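Local coordinates for extracellular solute-binding protein family 1 (Kribbella flavida, PDB 5IXP) that probably captures a solute outside the cell and delivers it to an ABC transporter, as extracellular solute-binding proteins do, at residues R175-N185 with K349-N360. Residues are numbered along the deposited sequence; the frame is centred on the assembly and turned at random.
Sequences RNQLIQAYYSN and KQHKGPRDGEIN
Tyr183 lays its ring flat on the backbone of Gly353, whose CA sits 3.3 Å from the ring centroid, a CH-pi contact with the carbon over the middle of the face. The CG of Tyr183, anti to the carbonyl carbon (chi1 -75°), carries the phenol past Pro354 CD to the helix start, where its OH accepts a 3.0 Å hydrogen bond from the backbone N of Arg355, the N-cap residue. A leucine in place of Tyr183 would probably leave that amide without its hydroxyl partner and part of Gly353 uncovered. Beside it, Tyr182 receives Ile359 CG2 over its ring centre, while its OH donates to Asn360 OD1 (2.7 Å) in the carbonyl plane, on a lone pair. Gln350, its chain fully extended, reaches into the turn 175-178: NE2 gives one N-H to Arg175 O (2.8 Å) and the other, nearly straight at 169°, to Leu178 O. A water takes the N-H of Arg175 NE and lies within hydrogen-bonding distance of Gln350 OE1 and Asp356 OD2; Arg175 NH1 bridges to Glu172. The other flank is looser: Ile179 CD1 and Lys349 CE run side by side 4.0 Å apart on the solvent side, and Asn185 OD1 merely brushes His351 CB, while His351 NE2 hydrogen-bonds Asp187. The contact thus joins the loop following helix 167-175 to the N-terminal end of helix 356-371, with helix 195-209 packing against Tyr182 and helix 377-392 against Ile359.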
ATOM      1  N   ARG A 175       9.792  -7.274  -0.926  1.00 17.45           N
ATOM      2  CA  ARG A 175       9.664  -7.960   0.356  1.00 21.12           C
ATOM      3  C   ARG A 175       8.222  -8.340   0.641  1.00 22.49           C
ATOM      4  O   ARG A 175       7.950  -9.405   1.211  1.00 21.77           O
ATOM      5  CB  ARG A 175      10.186  -7.097   1.497  1.00 17.50           C
ATOM      6  CG  ARG A 175      10.397  -7.937   2.750  1.00 21.03           C
ATOM      7  CD  ARG A 175      10.474  -7.095   3.981  1.00 25.77           C
ATOM      8  NE  ARG A 175       9.173  -6.581   4.396  1.00 30.55           N
ATOM      9  CZ  ARG A 175       8.727  -5.362   4.114  1.00 31.14           C
ATOM     10  NH1 ARG A 175       9.469  -4.534   3.393  1.00 31.70           N
ATOM     11  NH2 ARG A 175       7.542  -4.967   4.556  1.00 33.94           N
ATOM     12  N   ASN A 176       7.282  -7.477   0.268  1.00 21.80           N
ATOM     13  CA  ASN A 176       5.895  -7.746   0.610  1.00 21.67           C
ATOM     14  C   ASN A 176       5.295  -8.884  -0.199  1.00 23.22           C
ATOM     15  O   ASN A 176       4.199  -9.339   0.142  1.00 23.28           O
ATOM     16  CB  ASN A 176       5.067  -6.475   0.449  1.00 25.75           C
ATOM     17  CG  ASN A 176       5.227  -5.557   1.628  1.00 32.94           C
ATOM     18  OD1 ASN A 176       4.793  -5.881   2.729  1.00 38.32           O
ATOM     19  ND2 ASN A 176       5.874  -4.422   1.420  1.00 36.98           N
ATOM     20  N   GLN A 177       5.985  -9.362  -1.234  1.00 26.34           N
ATOM     21  CA  GLN A 177       5.531 -10.523  -1.988  1.00 24.80           C
ATOM     22  C   GLN A 177       5.971 -11.848  -1.393  1.00 26.53           C
ATOM     23  O   GLN A 177       5.399 -12.883  -1.751  1.00 27.43           O
ATOM     24  CB  GLN A 177       6.051 -10.479  -3.419  1.00 24.19           C
ATOM     25  CG  GLN A 177       5.503  -9.365  -4.247  1.00 23.51           C
ATOM     26  CD  GLN A 177       6.063  -9.411  -5.648  1.00 20.08           C
ATOM     27  OE1 GLN A 177       7.223  -9.764  -5.845  1.00 21.43           O
ATOM     28  NE2 GLN A 177       5.241  -9.085  -6.627  1.00 20.51           N
ATOM     29  N   LEU A 178       6.997 -11.854  -0.549  1.00 24.43           N
ATOM     30  CA  LEU A 178       7.494 -13.105   0.006  1.00 27.11           C
ATOM     31  C   LEU A 178       6.403 -13.795   0.807  1.00 27.81           C
ATOM     32  O   LEU A 178       5.529 -13.145   1.388  1.00 25.71           O
ATOM     33  CB  LEU A 178       8.707 -12.853   0.901  1.00 23.55           C
ATOM     34  CG  LEU A 178       9.851 -12.116   0.214  1.00 24.91           C
ATOM     35  CD1 LEU A 178      10.944 -11.779   1.219  1.00 25.89           C
ATOM     36  CD2 LEU A 178      10.401 -12.969  -0.921  1.00 27.61           C
ATOM     37  N   ILE A 179       6.459 -15.131   0.827  1.00 30.26           N
ATOM     38  CA  ILE A 179       5.542 -15.902   1.657  1.00 33.53           C
ATOM     39  C   ILE A 179       5.820 -15.648   3.132  1.00 32.45           C
ATOM     40  O   ILE A 179       4.897 -15.567   3.948  1.00 37.58           O
ATOM     41  CB  ILE A 179       5.633 -17.400   1.316  1.00 37.27           C
ATOM     42  CG1 ILE A 179       4.965 -17.686  -0.024  1.00 38.57           C
ATOM     43  CG2 ILE A 179       4.980 -18.241   2.402  1.00 42.61           C
ATOM     44  CD1 ILE A 179       4.843 -19.172  -0.313  1.00 38.51           C
ATOM     45  N   GLN A 180       7.088 -15.516   3.503  1.00 31.36           N
ATOM     46  CA  GLN A 180       7.407 -15.045   4.837  1.00 31.00           C
ATOM     47  C   GLN A 180       8.533 -14.033   4.747  1.00 26.74           C
ATOM     48  O   GLN A 180       9.404 -14.112   3.876  1.00 25.43           O
ATOM     49  CB  GLN A 180       7.791 -16.188   5.784  1.00 34.16           C
ATOM     50  CG  GLN A 180       9.177 -16.708   5.590  1.00 37.62           C
ATOM     51  CD  GLN A 180       9.422 -17.938   6.413  1.00 46.05           C
ATOM     52  OE1 GLN A 180       8.477 -18.583   6.875  1.00 44.38           O
ATOM     53  NE2 GLN A 180      10.690 -18.281   6.606  1.00 51.94           N
ATOM     54  N   ALA A 181       8.486 -13.059   5.643  1.00 23.28           N
ATOM     55  CA  ALA A 181       9.539 -12.061   5.690  1.00 20.82           C
ATOM     56  C   ALA A 181      10.212 -12.141   7.050  1.00 22.72           C
ATOM     57  O   ALA A 181      11.259 -12.772   7.198  1.00 24.15           O
ATOM     58  CB  ALA A 181       8.978 -10.659   5.420  1.00 24.24           C
ATOM     59  N   TYR A 182       9.598 -11.546   8.059  1.00 23.12           N
ATOM     60  CA  TYR A 182      10.229 -11.488   9.365  1.00 22.09           C
ATOM     61  C   TYR A 182       9.674 -12.497  10.357  1.00 23.14           C
ATOM     62  O   TYR A 182      10.350 -12.795  11.350  1.00 25.25           O
ATOM     63  CB  TYR A 182      10.091 -10.074   9.933  1.00 18.76           C
ATOM     64  CG  TYR A 182      10.627  -9.017   9.002  1.00 18.34           C
ATOM     65  CD1 TYR A 182      11.920  -9.109   8.474  1.00 19.29           C
ATOM     66  CD2 TYR A 182       9.847  -7.932   8.631  1.00 19.22           C
ATOM     67  CE1 TYR A 182      12.415  -8.135   7.615  1.00 17.23           C
ATOM     68  CE2 TYR A 182      10.335  -6.952   7.773  1.00 20.36           C
ATOM     69  CZ  TYR A 182      11.615  -7.055   7.268  1.00 20.55           C
ATOM     70  OH  TYR A 182      12.095  -6.076   6.422  1.00 18.13           O
ATOM     71  N   TYR A 183       8.478 -13.038  10.116  1.00 23.03           N
ATOM     72  CA  TYR A 183       7.795 -13.839  11.118  1.00 24.50           C
ATOM     73  C   TYR A 183       7.312 -15.160  10.548  1.00 26.54           C
ATOM     74  O   TYR A 183       6.893 -15.248   9.392  1.00 29.10           O
ATOM     75  CB  TYR A 183       6.590 -13.098  11.701  1.00 28.55           C
ATOM     76  CG  TYR A 183       6.933 -11.989  12.665  1.00 27.04           C
ATOM     77  CD1 TYR A 183       7.088 -12.248  14.018  1.00 26.94           C
ATOM     78  CD2 TYR A 183       7.098 -10.680  12.220  1.00 28.78           C
ATOM     79  CE1 TYR A 183       7.392 -11.233  14.908  1.00 30.53           C
ATOM     80  CE2 TYR A 183       7.402  -9.655  13.102  1.00 27.59           C
ATOM     81  CZ  TYR A 183       7.545  -9.938  14.447  1.00 30.51           C
ATOM     82  OH  TYR A 183       7.842  -8.925  15.334  1.00 33.10           O
ATOM     83  N   SER A 184       7.363 -16.187  11.391  1.00 31.60           N
ATOM     84  CA  SER A 184       6.570 -17.380  11.164  1.00 37.06           C
ATOM     85  C   SER A 184       5.104 -17.096  11.481  1.00 40.70           C
ATOM     86  O   SER A 184       4.749 -16.060  12.052  1.00 38.63           O
ATOM     87  CB  SER A 184       7.063 -18.531  12.034  1.00 38.66           C
ATOM     88  OG  SER A 184       6.563 -18.394  13.358  1.00 39.49           O
ATOM     89  N   ASN A 185       4.244 -18.053  11.135  1.00 45.34           N
ATOM     90  CA  ASN A 185       2.818 -17.880  11.388  1.00 52.01           C
ATOM     91  C   ASN A 185       2.464 -17.875  12.870  1.00 53.09           C
ATOM     92  O   ASN A 185       1.350 -17.470  13.219  1.00 56.43           O
ATOM     93  CB  ASN A 185       2.030 -18.966  10.662  1.00 51.55           C
ATOM     94  CG  ASN A 185       1.801 -18.627   9.214  1.00 56.43           C
ATOM     95  OD1 ASN A 185       1.456 -17.492   8.885  1.00 58.92           O
ATOM     96  ND2 ASN A 185       2.010 -19.598   8.333  1.00 60.00           N
ATOM     97  N   LYS A 349       0.427 -13.697   1.248  1.00 40.86           N
ATOM     98  CA  LYS A 349       0.457 -14.853   2.131  1.00 44.38           C
ATOM     99  C   LYS A 349       1.402 -14.637   3.300  1.00 41.18           C
ATOM    100  O   LYS A 349       1.605 -15.558   4.098  1.00 45.69           O
ATOM    101  CB  LYS A 349       0.849 -16.125   1.365  1.00 49.85           C
ATOM    102  CG  LYS A 349       0.106 -16.315   0.037  1.00 54.58           C
ATOM    103  CD  LYS A 349      -0.138 -17.786  -0.304  1.00 58.46           C
ATOM    104  CE  LYS A 349       0.933 -18.693   0.282  1.00 61.03           C
ATOM    105  NZ  LYS A 349       0.498 -20.120   0.309  1.00 62.17           N
ATOM    106  N   GLN A 350       1.969 -13.442   3.426  1.00 36.99           N
ATOM    107  CA  GLN A 350       2.975 -13.138   4.432  1.00 31.28           C
ATOM    108  C   GLN A 350       2.310 -12.720   5.739  1.00 31.14           C
ATOM    109  O   GLN A 350       1.501 -11.786   5.761  1.00 31.84           O
ATOM    110  CB  GLN A 350       3.885 -12.035   3.900  1.00 31.63           C
ATOM    111  CG  GLN A 350       4.818 -11.422   4.871  1.00 33.46           C
ATOM    112  CD  GLN A 350       5.638 -10.349   4.201  1.00 29.67           C
ATOM    113  OE1 GLN A 350       5.862  -9.276   4.761  1.00 28.96           O
ATOM    114  NE2 GLN A 350       6.079 -10.627   2.974  1.00 23.69           N
ATOM    115  N   HIS A 351       2.654 -13.405   6.826  1.00 33.19           N
ATOM    116  CA  HIS A 351       2.181 -13.005   8.141  1.00 33.20           C
ATOM    117  C   HIS A 351       3.009 -11.833   8.657  1.00 30.53           C
ATOM    118  O   HIS A 351       4.236 -11.820   8.530  1.00 30.52           O
ATOM    119  CB  HIS A 351       2.260 -14.180   9.114  1.00 35.96           C
ATOM    120  CG  HIS A 351       1.874 -13.823  10.512  1.00 43.85           C
ATOM    121  ND1 HIS A 351       0.621 -13.353  10.839  1.00 48.71           N
ATOM    122  CD2 HIS A 351       2.581 -13.848  11.666  1.00 46.98           C
ATOM    123  CE1 HIS A 351       0.570 -13.108  12.136  1.00 49.75           C
ATOM    124  NE2 HIS A 351       1.747 -13.401  12.661  1.00 49.41           N
ATOM    125  N   LYS A 352       2.333 -10.840   9.228  1.00 31.14           N
ATOM    126  CA  LYS A 352       2.990  -9.685   9.834  1.00 31.81           C
ATOM    127  C   LYS A 352       2.886  -9.809  11.346  1.00 29.29           C
ATOM    128  O   LYS A 352       1.781  -9.770  11.895  1.00 35.36           O
ATOM    129  CB  LYS A 352       2.353  -8.374   9.376  1.00 34.58           C
ATOM    130  CG  LYS A 352       2.076  -8.266   7.890  1.00 37.64           C
ATOM    131  CD  LYS A 352       3.237  -7.653   7.161  1.00 34.36           C
ATOM    132  CE  LYS A 352       2.875  -7.386   5.706  1.00 35.85           C
ATOM    133  NZ  LYS A 352       3.933  -6.616   5.028  1.00 39.42           N
ATOM    134  N   GLY A 353       4.025  -9.930  12.017  1.00 25.30           N
ATOM    135  CA  GLY A 353       4.044 -10.095  13.452  1.00 26.02           C
ATOM    136  C   GLY A 353       3.988  -8.790  14.224  1.00 28.38           C
ATOM    137  O   GLY A 353       3.905  -7.701  13.650  1.00 27.55           O
ATOM    138  N   PRO A 354       4.066  -8.883  15.556  1.00 29.98           N
ATOM    139  CA  PRO A 354       3.733  -7.723  16.405  1.00 28.40           C
ATOM    140  C   PRO A 354       4.658  -6.536  16.240  1.00 29.22           C
ATOM    141  O   PRO A 354       4.269  -5.418  16.594  1.00 31.20           O
ATOM    142  CB  PRO A 354       3.823  -8.289  17.832  1.00 29.38           C
ATOM    143  CG  PRO A 354       3.771  -9.770  17.677  1.00 32.66           C
ATOM    144  CD  PRO A 354       4.403 -10.073  16.352  1.00 29.93           C
ATOM    145  N   ARG A 355       5.872  -6.730  15.746  1.00 27.44           N
ATOM    146  CA  ARG A 355       6.808  -5.627  15.589  1.00 27.46           C
ATOM    147  C   ARG A 355       7.283  -5.509  14.145  1.00 24.61           C
ATOM    148  O   ARG A 355       8.415  -5.093  13.884  1.00 24.63           O
ATOM    149  CB  ARG A 355       7.983  -5.788  16.556  1.00 30.65           C
ATOM    150  CG  ARG A 355       7.567  -5.661  18.029  1.00 35.77           C
ATOM    151  CD  ARG A 355       8.404  -4.608  18.741  1.00 43.29           C
ATOM    152  NE  ARG A 355       7.712  -3.332  18.846  1.00 56.01           N
ATOM    153  CZ  ARG A 355       8.251  -2.228  19.356  1.00 59.72           C
ATOM    154  NH1 ARG A 355       9.507  -2.242  19.788  1.00 60.74           N
ATOM    155  NH2 ARG A 355       7.541  -1.099  19.415  1.00 61.26           N
ATOM    156  N   ASP A 356       6.401  -5.837  13.196  1.00 22.45           N
ATOM    157  CA  ASP A 356       6.808  -5.912  11.794  1.00 23.26           C
ATOM    158  C   ASP A 356       7.325  -4.572  11.278  1.00 22.09           C
ATOM    159  O   ASP A 356       8.342  -4.518  10.575  1.00 21.56           O
ATOM    160  CB  ASP A 356       5.645  -6.400  10.935  1.00 22.32           C
ATOM    161  CG  ASP A 356       6.111  -7.229   9.759  1.00 26.89           C
ATOM    162  OD1 ASP A 356       6.385  -8.427   9.959  1.00 30.43           O
ATOM    163  OD2 ASP A 356       6.222  -6.686   8.642  1.00 29.51           O
ATOM    164  N   GLY A 357       6.641  -3.479  11.614  1.00 22.32           N
ATOM    165  CA  GLY A 357       7.066  -2.179  11.116  1.00 21.62           C
ATOM    166  C   GLY A 357       8.393  -1.739  11.701  1.00 22.94           C
ATOM    167  O   GLY A 357       9.232  -1.158  11.000  1.00 20.19           O
ATOM    168  N   GLU A 358       8.604  -2.014  12.991  1.00 23.12           N
ATOM    169  CA  GLU A 358       9.857  -1.652  13.641  1.00 25.30           C
ATOM    170  C   GLU A 358      11.020  -2.455  13.078  1.00 23.49           C
ATOM    171  O   GLU A 358      12.118  -1.918  12.900  1.00 22.11           O
ATOM    172  CB  GLU A 358       9.746  -1.869  15.150  1.00 25.74           C
ATOM    173  CG  GLU A 358       8.805  -0.910  15.858  1.00 29.10           C
ATOM    174  CD  GLU A 358       7.326  -1.302  15.756  1.00 36.10           C
ATOM    175  OE1 GLU A 358       6.976  -2.285  15.065  1.00 33.89           O
ATOM    176  OE2 GLU A 358       6.504  -0.610  16.380  1.00 40.21           O
ATOM    177  N   ILE A 359      10.798  -3.745  12.798  1.00 19.48           N
ATOM    178  CA  ILE A 359      11.838  -4.569  12.182  1.00 18.92           C
ATOM    179  C   ILE A 359      12.131  -4.078  10.775  1.00 19.28           C
ATOM    180  O   ILE A 359      13.293  -3.918  10.377  1.00 19.36           O
ATOM    181  CB  ILE A 359      11.419  -6.052  12.174  1.00 20.60           C
ATOM    182  CG1 ILE A 359      11.284  -6.596  13.593  1.00 21.17           C
ATOM    183  CG2 ILE A 359      12.391  -6.900  11.334  1.00 18.39           C
ATOM    184  CD1 ILE A 359      10.644  -7.989  13.635  1.00 21.36           C
ATOM    185  N   ASN A 360      11.079  -3.857   9.985  1.00 20.47           N
ATOM    186  CA  ASN A 360      11.289  -3.412   8.614  1.00 20.35           C
ATOM    187  C   ASN A 360      12.066  -2.104   8.564  1.00 19.25           C
ATOM    188  O   ASN A 360      12.868  -1.896   7.648  1.00 20.16           O
ATOM    189  CB  ASN A 360       9.956  -3.261   7.888  1.00 18.02           C
ATOM    190  CG  ASN A 360      10.146  -3.051   6.410  1.00 19.01           C
ATOM    191  OD1 ASN A 360      10.771  -3.875   5.748  1.00 20.46           O
ATOM    192  ND2 ASN A 360       9.617  -1.944   5.879  1.00 18.60           N
TER
HETATM  193  O   HOH W   1       7.113  -7.632   6.142  1.00 27.78           O
HETATM  194  O   HOH W   2       3.237 -12.030   0.693  1.00 28.83           O
HETATM  195  O   HOH W   3       6.498 -13.091   7.602  1.00 25.67           O
HETATM  196  O   HOH W   4       6.949 -10.319   8.305  1.00 29.89           O